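Local structure of aminopeptidase N family protein (Idiomarina loihiensis L2TR, 4FGM) at residues D45-I50 against N70-A75; E23-E28 against H79-H84; Y4-I9 against H14-S19. The protein is probably a zinc-dependent aminopeptidase of the M61 family, removing residues from the amino ends of peptides. One frame throughout, in Å; residues are numbered along the deposited sequence.

Contact 1. Residues D45-I50 against N70-A75; sequences DFSKHI and NRWQLA
Ile50 and Trp72 approach each other from opposite directions where the end of a 3-10 turn (46-49), running into strand 50-51, meets strand 71-74 in the beta-rich N-terminal domain of this M61-family protein. The isoleucine presents two methyl groups to the outer end of the six-membered ring. Its CD1 comes obliquely to within 3.8 Å of Trp72 CH2, while the other branch brings Ile50 CG2 to 4.0 Å from Trp72 CZ2. With CG1 beside the backbone N and CG2 opposite it (chi1 -75°), and the chain extended beyond CG1, the two methyls form a short fork directed at the CZ2-CH2-CZ3 end of the indole. Ser47, one turn earlier, reaches the same corner of the ring: its CB lies 4.4 Å from Trp72 CH2, again obliquely. Elsewhere the tryptophan packs on Gln66 of strand 60-68 and Leu53 of strand 53-57, and Ile50 on Leu113. An alanine at Ile50 removes the CG1-CD1 branch and the CG2 methyl, which would probably open a gap at the outer end of the Trp72 ring and leave the indole less well fixed.

No hydrogen bond crosses between the segments; they are joined by packing alone. The carboxamide of Asn70 turns away from the turn, and its ND2 donates to the backbone O of Leu33. What Asn70 offers Ser47 is therefore its carbon stem. The turn itself is held by backbone bonds, His49 N to Phe46 O at 3.0 Å and Ile50 N to Ser47 O at 3.2 Å, which set Ser47 and Ile50 on the side that faces the strand. Ser47 OG, beside its own backbone N (chi1 -62°), is modelled against Asn70, 3.2 Å from CA; its 2.9 Å to Asn70 CB is shorter than normal contact and doubtful in detail.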
loop_
_atom_site.group_PDB
_atom_site.type_symbol
_atom_site.label_atom_id
_atom_site.label_comp_id
_atom_site.label_asym_id
_atom_site.label_seq_id
_atom_site.Cartn_x
_atom_site.Cartn_y
_atom_site.Cartn_z
ATOM N N ASP A 45 -10.682 -10.360 -10.545
ATOM C CA ASP A 45 -11.805 -11.261 -10.802
ATOM C C ASP A 45 -12.430 -11.915 -9.553
ATOM O O ASP A 45 -12.554 -13.146 -9.475
ATOM C CB ASP A 45 -11.376 -12.352 -11.789
ATOM C CG ASP A 45 -11.025 -11.797 -13.169
ATOM O OD1 ASP A 45 -11.484 -10.687 -13.506
ATOM O OD2 ASP A 45 -10.303 -12.477 -13.931
ATOM N N PHE A 46 -12.846 -11.091 -8.593
ATOM C CA PHE A 46 -13.454 -11.588 -7.361
ATOM C C PHE A 46 -14.606 -12.568 -7.613
ATOM O O PHE A 46 -14.825 -13.498 -6.835
ATOM C CB PHE A 46 -13.965 -10.419 -6.517
ATOM C CG PHE A 46 -12.885 -9.445 -6.090
ATOM C CD1 PHE A 46 -11.832 -9.859 -5.267
ATOM C CD2 PHE A 46 -12.933 -8.110 -6.493
ATOM C CE1 PHE A 46 -10.855 -8.964 -4.858
ATOM C CE2 PHE A 46 -11.956 -7.210 -6.085
ATOM C CZ PHE A 46 -10.917 -7.639 -5.264
ATOM N N SER A 47 -15.332 -12.369 -8.704
ATOM C CA SER A 47 -16.465 -13.223 -9.043
ATOM C C SER A 47 -16.222 -14.733 -9.007
ATOM O O SER A 47 -17.169 -15.509 -8.891
ATOM C CB SER A 47 -16.996 -12.843 -10.428
ATOM O OG SER A 47 -17.469 -11.511 -10.427
ATOM N N LYS A 48 -14.966 -15.154 -9.121
ATOM C CA LYS A 48 -14.641 -16.583 -9.108
ATOM C C LYS A 48 -14.935 -17.270 -7.774
ATOM O O LYS A 48 -15.002 -18.497 -7.715
ATOM C CB LYS A 48 -13.167 -16.793 -9.454
ATOM C CG LYS A 48 -12.212 -16.136 -8.468
ATOM C CD LYS A 48 -10.783 -16.141 -8.994
ATOM C CE LYS A 48 -9.931 -15.094 -8.285
ATOM N NZ LYS A 48 -8.524 -15.123 -8.764
ATOM N N HIS A 49 -15.092 -16.486 -6.707
ATOM C CA HIS A 49 -15.369 -17.046 -5.383
ATOM C C HIS A 49 -16.866 -17.188 -5.084
ATOM O O HIS A 49 -17.255 -17.739 -4.051
ATOM C CB HIS A 49 -14.707 -16.189 -4.298
ATOM C CG HIS A 49 -13.232 -16.024 -4.479
ATOM N ND1 HIS A 49 -12.376 -17.096 -4.641
ATOM C CD2 HIS A 49 -12.457 -14.913 -4.534
ATOM C CE1 HIS A 49 -11.141 -16.651 -4.789
ATOM N NE2 HIS A 49 -11.161 -15.329 -4.727
ATOM N N ILE A 50 -17.699 -16.674 -5.983
ATOM C CA ILE A 50 -19.144 -16.759 -5.837
ATOM C C ILE A 50 -19.550 -18.179 -6.188
ATOM O O ILE A 50 -19.181 -18.699 -7.239
ATOM C CB ILE A 50 -19.824 -15.741 -6.748
ATOM C CG1 ILE A 50 -19.659 -14.352 -6.123
ATOM C CG2 ILE A 50 -21.293 -16.091 -6.946
ATOM C CD1 ILE A 50 -20.334 -13.245 -6.891
ATOM N N ASN A 70 -18.328 -12.000 -14.512
ATOM C CA ASN A 70 -18.807 -11.310 -13.320
ATOM C C ASN A 70 -20.219 -10.731 -13.463
ATOM O O ASN A 70 -20.586 -9.810 -12.735
ATOM C CB ASN A 70 -17.858 -10.163 -13.013
ATOM C CG ASN A 70 -18.058 -9.003 -13.955
ATOM O OD1 ASN A 70 -18.293 -9.200 -15.148
ATOM N ND2 ASN A 70 -17.967 -7.788 -13.435
ATOM N N ARG A 71 -21.013 -11.258 -14.386
ATOM C CA ARG A 71 -22.347 -10.712 -14.590
ATOM C C ARG A 71 -23.430 -11.769 -14.754
ATOM O O ARG A 71 -23.257 -12.751 -15.484
ATOM C CB ARG A 71 -22.329 -9.771 -15.805
ATOM C CG ARG A 71 -23.599 -8.937 -16.011
ATOM C CD ARG A 71 -23.401 -7.881 -17.100
ATOM N NE ARG A 71 -22.466 -6.836 -16.690
ATOM C CZ ARG A 71 -22.825 -5.680 -16.148
ATOM N NH1 ARG A 71 -24.105 -5.404 -15.957
ATOM N NH2 ARG A 71 -21.902 -4.810 -15.771
ATOM N N TRP A 72 -24.545 -11.557 -14.057
ATOM C CA TRP A 72 -25.682 -12.466 -14.120
ATOM C C TRP A 72 -26.917 -11.734 -14.636
ATOM O O TRP A 72 -27.036 -10.513 -14.479
ATOM C CB TRP A 72 -25.981 -13.042 -12.731
ATOM C CG TRP A 72 -24.999 -14.065 -12.258
ATOM C CD1 TRP A 72 -25.131 -15.420 -12.324
ATOM C CD2 TRP A 72 -23.727 -13.814 -11.658
ATOM N NE1 TRP A 72 -24.017 -16.032 -11.798
ATOM C CE2 TRP A 72 -23.140 -15.067 -11.381
ATOM C CE3 TRP A 72 -23.026 -12.649 -11.324
ATOM C CZ2 TRP A 72 -21.883 -15.190 -10.789
ATOM C CZ3 TRP A 72 -21.776 -12.770 -10.735
ATOM C CH2 TRP A 72 -21.219 -14.034 -10.471
ATOM N N GLN A 73 -27.831 -12.484 -15.250
ATOM C CA GLN A 73 -29.071 -11.910 -15.770
ATOM C C GLN A 73 -30.263 -12.689 -15.215
ATOM O O GLN A 73 -30.337 -13.916 -15.355
ATOM C CB GLN A 73 -29.083 -11.950 -17.296
ATOM C CG GLN A 73 -30.241 -11.180 -17.915
ATOM C CD GLN A 73 -30.169 -11.126 -19.432
ATOM O OE1 GLN A 73 -30.231 -12.154 -20.110
ATOM N NE2 GLN A 73 -30.037 -9.922 -19.972
ATOM N N LEU A 74 -31.184 -11.966 -14.579
ATOM C CA LEU A 74 -32.375 -12.556 -13.965
ATOM C C LEU A 74 -33.563 -12.621 -14.910
ATOM O O LEU A 74 -33.718 -11.768 -15.786
ATOM C CB LEU A 74 -32.806 -11.737 -12.743
ATOM C CG LEU A 74 -31.926 -11.639 -11.500
ATOM C CD1 LEU A 74 -32.441 -10.511 -10.624
ATOM C CD2 LEU A 74 -31.927 -12.966 -10.742
ATOM N N ALA A 75 -34.407 -13.630 -14.727
ATOM C CA ALA A 75 -35.605 -13.745 -15.544
ATOM C C ALA A 75 -36.529 -12.630 -15.042
ATOM O O ALA A 75 -36.375 -12.148 -13.913
ATOM C CB ALA A 75 -36.251 -15.106 -15.347
#

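Contact 2. Residues E23-E28 against H79-H84; sequences EQTNDE and HPVTVH
Glu23 and Pro80 bring their backbones together just beyond the end of strand 15-22 and just before strand 81-91, two antiparallel neighbours in the sheet, with a Val81-Ile22 backbone hydrogen bond close by. The tight part is here: Glu23 O lies 3.2 Å from Pro80 CA in a CA-H...O contact bent to 130° at the hydrogen, and 3.4 Å from Pro80 CG, so the carbonyl rests against the flank of the pyrrolidine ring. A second close point lies on the buried side, where the methyl CG2 of Thr25 meets Val81 CG2 at 3.9 Å, the two side chains crossing at about a right angle.

The outer side is looser and faces solvent. There the Glu23 side chain, bent at chi2 (65°), runs alongside the proline in the same direction, and its OE1 stays 3.8 Å from Pro80 CG. Further on, the loop of residues 23-28 leaves the strand, and Asp27 forms a salt bridge with Arg76.

Proline has no N-H to offer, and no conventional hydrogen bond links the two segments; their cohesion rests on a weak C-H donor and on methyl packing.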
loop_
_atom_site.group_PDB
_atom_site.type_symbol
_atom_site.label_atom_id
_atom_site.label_comp_id
_atom_site.label_asym_id
_atom_site.label_seq_id
_atom_site.Cartn_x
_atom_site.Cartn_y
_atom_site.Cartn_z
ATOM N N GLU A 23 -36.292 -5.040 -4.408
ATOM C CA GLU A 23 -37.727 -4.751 -4.338
ATOM C C GLU A 23 -38.362 -4.748 -5.722
ATOM O O GLU A 23 -39.425 -5.335 -5.931
ATOM C CB GLU A 23 -37.950 -3.394 -3.656
ATOM C CG GLU A 23 -39.409 -2.962 -3.502
ATOM C CD GLU A 23 -40.204 -3.861 -2.569
ATOM O OE1 GLU A 23 -39.580 -4.664 -1.839
ATOM O OE2 GLU A 23 -41.452 -3.755 -2.558
ATOM N N GLN A 24 -37.701 -4.084 -6.664
ATOM C CA GLN A 24 -38.184 -4.019 -8.034
ATOM C C GLN A 24 -37.040 -4.168 -9.036
ATOM O O GLN A 24 -36.128 -3.338 -9.090
ATOM C CB GLN A 24 -38.908 -2.697 -8.289
ATOM C CG GLN A 24 -39.559 -2.634 -9.655
ATOM C CD GLN A 24 -40.464 -1.436 -9.815
ATOM O OE1 GLN A 24 -40.000 -0.301 -9.934
ATOM N NE2 GLN A 24 -41.770 -1.680 -9.808
ATOM N N THR A 25 -37.100 -5.233 -9.827
ATOM C CA THR A 25 -36.085 -5.496 -10.833
ATOM C C THR A 25 -36.574 -4.947 -12.166
ATOM O O THR A 25 -37.771 -4.728 -12.343
ATOM C CB THR A 25 -35.835 -7.008 -10.977
ATOM O OG1 THR A 25 -37.040 -7.658 -11.395
ATOM C CG2 THR A 25 -35.392 -7.600 -9.648
ATOM N N ASN A 26 -35.653 -4.697 -13.092
ATOM C CA ASN A 26 -36.032 -4.197 -14.410
ATOM C C ASN A 26 -36.155 -5.404 -15.331
ATOM O O ASN A 26 -35.899 -6.527 -14.910
ATOM C CB ASN A 26 -34.984 -3.223 -14.947
ATOM C CG ASN A 26 -34.766 -2.037 -14.024
ATOM O OD1 ASN A 26 -35.713 -1.505 -13.440
ATOM N ND2 ASN A 26 -33.515 -1.607 -13.898
ATOM N N ASP A 27 -36.557 -5.184 -16.575
ATOM C CA ASP A 27 -36.706 -6.293 -17.512
ATOM C C ASP A 27 -35.349 -6.934 -17.732
ATOM O O ASP A 27 -34.407 -6.260 -18.150
ATOM C CB ASP A 27 -37.246 -5.798 -18.853
ATOM C CG ASP A 27 -38.032 -4.513 -18.726
ATOM O OD1 ASP A 27 -37.397 -3.436 -18.655
ATOM O OD2 ASP A 27 -39.278 -4.583 -18.688
ATOM N N GLU A 28 -35.249 -8.232 -17.456
ATOM C CA GLU A 28 -33.985 -8.944 -17.623
ATOM C C GLU A 28 -32.912 -8.198 -16.819
ATOM O O GLU A 28 -31.894 -7.765 -17.361
ATOM C CB GLU A 28 -33.597 -8.990 -19.107
ATOM C CG GLU A 28 -34.678 -9.537 -20.045
ATOM C CD GLU A 28 -34.944 -11.027 -19.860
ATOM O OE1 GLU A 28 -33.980 -11.819 -19.919
ATOM O OE2 GLU A 28 -36.119 -11.407 -19.667
ATOM N N HIS A 79 -42.653 -9.294 -9.104
ATOM C CA HIS A 79 -42.440 -9.204 -7.665
ATOM C C HIS A 79 -40.987 -9.000 -7.260
ATOM O O HIS A 79 -40.067 -9.138 -8.077
ATOM C CB HIS A 79 -42.938 -10.477 -6.987
ATOM C CG HIS A 79 -44.312 -10.891 -7.409
ATOM N ND1 HIS A 79 -44.537 -11.947 -8.261
ATOM C CD2 HIS A 79 -45.527 -10.383 -7.098
ATOM C CE1 HIS A 79 -45.840 -12.077 -8.458
ATOM N NE2 HIS A 79 -46.460 -11.142 -7.765
ATOM N N PRO A 80 -40.765 -8.663 -5.979
ATOM C CA PRO A 80 -39.412 -8.454 -5.460
ATOM C C PRO A 80 -38.639 -9.753 -5.696
ATOM O O PRO A 80 -39.227 -10.836 -5.697
ATOM C CB PRO A 80 -39.653 -8.205 -3.971
ATOM C CG PRO A 80 -40.995 -7.553 -3.942
ATOM C CD PRO A 80 -41.780 -8.359 -4.952
ATOM N N VAL A 81 -37.332 -9.654 -5.905
ATOM C CA VAL A 81 -36.523 -10.846 -6.126
ATOM C C VAL A 81 -35.413 -10.947 -5.087
ATOM O O VAL A 81 -34.833 -9.937 -4.664
ATOM C CB VAL A 81 -35.893 -10.846 -7.543
ATOM C CG1 VAL A 81 -34.920 -12.009 -7.685
ATOM C CG2 VAL A 81 -36.986 -10.958 -8.603
ATOM N N THR A 82 -35.141 -12.176 -4.665
ATOM C CA THR A 82 -34.098 -12.455 -3.690
ATOM C C THR A 82 -33.072 -13.371 -4.354
ATOM O O THR A 82 -33.415 -14.425 -4.883
ATOM C CB THR A 82 -34.668 -13.154 -2.434
ATOM O OG1 THR A 82 -35.663 -12.317 -1.835
ATOM C CG2 THR A 82 -33.562 -13.402 -1.411
ATOM N N VAL A 83 -31.813 -12.951 -4.336
ATOM C CA VAL A 83 -30.730 -13.723 -4.935
ATOM C C VAL A 83 -29.880 -14.298 -3.810
ATOM O O VAL A 83 -29.480 -13.576 -2.904
ATOM C CB VAL A 83 -29.864 -12.820 -5.839
ATOM C CG1 VAL A 83 -28.812 -13.645 -6.568
ATOM C CG2 VAL A 83 -30.760 -12.081 -6.828
ATOM N N HIS A 84 -29.619 -15.598 -3.864
ATOM C CA HIS A 84 -28.826 -16.266 -2.837
ATOM C C HIS A 84 -27.539 -16.834 -3.420
ATOM O O HIS A 84 -27.535 -17.364 -4.526
ATOM C CB HIS A 84 -29.598 -17.442 -2.233
ATOM C CG HIS A 84 -30.919 -17.079 -1.634
ATOM N ND1 HIS A 84 -31.048 -16.552 -0.366
ATOM C CD2 HIS A 84 -32.179 -17.215 -2.114
ATOM C CE1 HIS A 84 -32.329 -16.384 -0.090
ATOM N NE2 HIS A 84 -33.037 -16.780 -1.134
#

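Contact 3. Residues Y4-I9 against H14-S19; sequences YDITPI and HLFNVS
Strands 4-9 and 15-19 run antiparallel at 156°, their axes 4.5 Å apart at closest, with Asp5 opposite Ser19, Ile6 opposite Val18 and Thr7 opposite Asn17. They are the two arms of a beta hairpin in the N-terminal domain, and a G1 bulge at His14 and Leu15 marks where the second arm begins. Asp5 and Ser19 form a hydrogen-bonded pair, with Asp5 N to Ser19 O at 2.8 Å, as do Thr7 and Asn17, with Asn17 N to Thr7 O at 2.7 Å. Between them Ile6 and Val18 are a non-hydrogen-bonded pair.

The side chains of Ile6 and Val18 lie on the buried face, where Phe16 supplies the principal apolar contacts. Its CD2 is 3.9 Å from Ile6 CG2 and the neighbouring CE2 is 3.9 Å from Pro8 CG, so the phenyl spans both residues obliquely. Outside the hairpin, Phe106 meets this ring at about 75° between planes, and Leu111 of helix 108-111 packs on it as well.

Asp5, Thr7, Asn17 and Ser19 occupy the other face. Asp5 and Ser19 touch through their CB atoms while their polar ends turn to other strands or loops: Asp5 OD2 to His128, Ser19 OG to His84. Pro8 centres an inverse gamma turn, in which Ile9 N makes a weak bond to Thr7 O, the carbonyl that also accepts from Asn17. That turn swings Ile9 over the Asn17 carboxamide, whose OD1 accepts from Gln86 NE2. With Ile9 CG1 opposite the backbone N (chi1 -159°), the CG2 methyl falls between N and the carbonyl carbon and presses on the amide, 3.3 Å from Asn17 OD1.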
loop_
_atom_site.group_PDB
_atom_site.type_symbol
_atom_site.label_atom_id
_atom_site.label_comp_id
_atom_site.label_asym_id
_atom_site.label_seq_id
_atom_site.Cartn_x
_atom_site.Cartn_y
_atom_site.Cartn_z
ATOM N N TYR A 4 -28.837 -6.294 1.593
ATOM C CA TYR A 4 -27.859 -7.374 1.598
ATOM C C TYR A 4 -27.826 -8.070 2.953
ATOM O O TYR A 4 -27.706 -7.418 3.982
ATOM C CB TYR A 4 -26.462 -6.819 1.298
ATOM C CG TYR A 4 -26.290 -6.245 -0.088
ATOM C CD1 TYR A 4 -25.928 -7.055 -1.158
ATOM C CD2 TYR A 4 -26.477 -4.889 -0.328
ATOM C CE1 TYR A 4 -25.752 -6.528 -2.433
ATOM C CE2 TYR A 4 -26.305 -4.353 -1.601
ATOM C CZ TYR A 4 -25.943 -5.178 -2.648
ATOM O OH TYR A 4 -25.784 -4.654 -3.911
ATOM N N ASP A 5 -27.946 -9.391 2.951
ATOM C CA ASP A 5 -27.870 -10.160 4.190
ATOM C C ASP A 5 -26.631 -11.033 4.129
ATOM O O ASP A 5 -26.483 -11.842 3.210
ATOM C CB ASP A 5 -29.098 -11.045 4.385
ATOM C CG ASP A 5 -30.246 -10.300 5.002
ATOM O OD1 ASP A 5 -31.067 -9.741 4.242
ATOM O OD2 ASP A 5 -30.313 -10.257 6.252
ATOM N N ILE A 6 -25.737 -10.859 5.097
ATOM C CA ILE A 6 -24.511 -11.647 5.132
ATOM C C ILE A 6 -24.361 -12.437 6.419
ATOM O O ILE A 6 -24.585 -11.921 7.526
ATOM C CB ILE A 6 -23.255 -10.759 4.973
ATOM C CG1 ILE A 6 -23.280 -10.041 3.622
ATOM C CG2 ILE A 6 -22.008 -11.612 5.069
ATOM C CD1 ILE A 6 -22.182 -9.001 3.467
ATOM N N THR A 7 -23.974 -13.696 6.267
ATOM C CA THR A 7 -23.769 -14.554 7.419
ATOM C C THR A 7 -22.516 -15.395 7.224
ATOM O O THR A 7 -22.341 -16.019 6.179
ATOM C CB THR A 7 -24.981 -15.512 7.633
ATOM O OG1 THR A 7 -26.183 -14.745 7.778
ATOM C CG2 THR A 7 -24.782 -16.365 8.875
ATOM N N PRO A 8 -21.605 -15.385 8.208
ATOM C CA PRO A 8 -20.380 -16.187 8.102
ATOM C C PRO A 8 -20.890 -17.577 8.476
ATOM O O PRO A 8 -20.695 -18.035 9.599
ATOM C CB PRO A 8 -19.482 -15.603 9.193
ATOM C CG PRO A 8 -20.020 -14.222 9.404
ATOM C CD PRO A 8 -21.506 -14.431 9.324
ATOM N N ILE A 9 -21.549 -18.237 7.531
ATOM C CA ILE A 9 -22.173 -19.529 7.780
ATOM C C ILE A 9 -21.305 -20.762 7.992
ATOM O O ILE A 9 -21.673 -21.650 8.761
ATOM C CB ILE A 9 -23.207 -19.850 6.653
ATOM C CG1 ILE A 9 -24.213 -20.889 7.145
ATOM C CG2 ILE A 9 -22.494 -20.352 5.398
ATOM C CD1 ILE A 9 -25.166 -20.352 8.201
ATOM N N HIS A 14 -14.803 -21.835 5.129
ATOM C CA HIS A 14 -14.472 -20.485 4.673
ATOM C C HIS A 14 -15.549 -19.963 3.713
ATOM O O HIS A 14 -15.248 -19.449 2.639
ATOM C CB HIS A 14 -13.113 -20.484 3.957
ATOM C CG HIS A 14 -12.092 -21.368 4.604
ATOM N ND1 HIS A 14 -11.760 -21.272 5.937
ATOM C CD2 HIS A 14 -11.359 -22.390 4.103
ATOM C CE1 HIS A 14 -10.866 -22.200 6.233
ATOM N NE2 HIS A 14 -10.608 -22.891 5.140
ATOM N N LEU A 15 -16.808 -20.088 4.111
ATOM C CA LEU A 15 -17.902 -19.650 3.265
ATOM C C LEU A 15 -18.870 -18.691 3.929
ATOM O O LEU A 15 -19.335 -18.929 5.042
ATOM C CB LEU A 15 -18.686 -20.868 2.767
ATOM C CG LEU A 15 -17.973 -21.843 1.821
ATOM C CD1 LEU A 15 -18.722 -23.162 1.783
ATOM C CD2 LEU A 15 -17.883 -21.228 0.434
ATOM N N PHE A 16 -19.166 -17.594 3.242
ATOM C CA PHE A 16 -20.134 -16.633 3.742
ATOM C C PHE A 16 -21.408 -16.922 2.944
ATOM O O PHE A 16 -21.327 -17.282 1.765
ATOM C CB PHE A 16 -19.725 -15.188 3.427
ATOM C CG PHE A 16 -18.629 -14.631 4.290
ATOM C CD1 PHE A 16 -17.298 -14.713 3.893
ATOM C CD2 PHE A 16 -18.936 -13.951 5.468
ATOM C CE1 PHE A 16 -16.277 -14.108 4.656
ATOM C CE2 PHE A 16 -17.936 -13.348 6.233
ATOM C CZ PHE A 16 -16.596 -13.429 5.822
ATOM N N ASN A 17 -22.573 -16.801 3.574
ATOM C CA ASN A 17 -23.826 -16.967 2.842
ATOM C C ASN A 17 -24.241 -15.540 2.570
ATOM O O ASN A 17 -24.144 -14.687 3.454
ATOM C CB ASN A 17 -24.917 -17.634 3.681
ATOM C CG ASN A 17 -24.991 -19.128 3.458
ATOM O OD1 ASN A 17 -24.204 -19.700 2.693
ATOM N ND2 ASN A 17 -25.942 -19.774 4.126
ATOM N N VAL A 18 -24.687 -15.270 1.353
ATOM C CA VAL A 18 -25.107 -13.922 1.006
ATOM C C VAL A 18 -26.459 -13.920 0.308
ATOM O O VAL A 18 -26.731 -14.758 -0.560
ATOM C CB VAL A 18 -24.076 -13.226 0.085
ATOM C CG1 VAL A 18 -24.506 -11.797 -0.180
ATOM C CG2 VAL A 18 -22.695 -13.249 0.729
ATOM N N SER A 19 -27.302 -12.978 0.716
ATOM C CA SER A 19 -28.625 -12.798 0.140
ATOM C C SER A 19 -28.738 -11.354 -0.298
ATOM O O SER A 19 -28.233 -10.436 0.358
ATOM C CB SER A 19 -29.731 -13.106 1.152
ATOM O OG SER A 19 -29.931 -14.500 1.282
#

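Overall arrangement
All three contacts lie in the N-terminal M61 domain, away from the zinc and maleic acid site. Contact 3 closes first along the chain; contact 2 then opens, and contact 1 is nested within the loop it closes. Centres are about 16 Å apart for contacts 1 and 2 and for 1 and 3, and about 19 Å for 2 and 3. Strand 81-91 is the common neighbour: it pairs with strand 15-22, and contacts 2 and 3 meet there at His84 and Ser19. From one face of that strand, Val81 and Val83 pack against Leu74 of contact 1. The contacts thus join successive strands and loops of one beta framework.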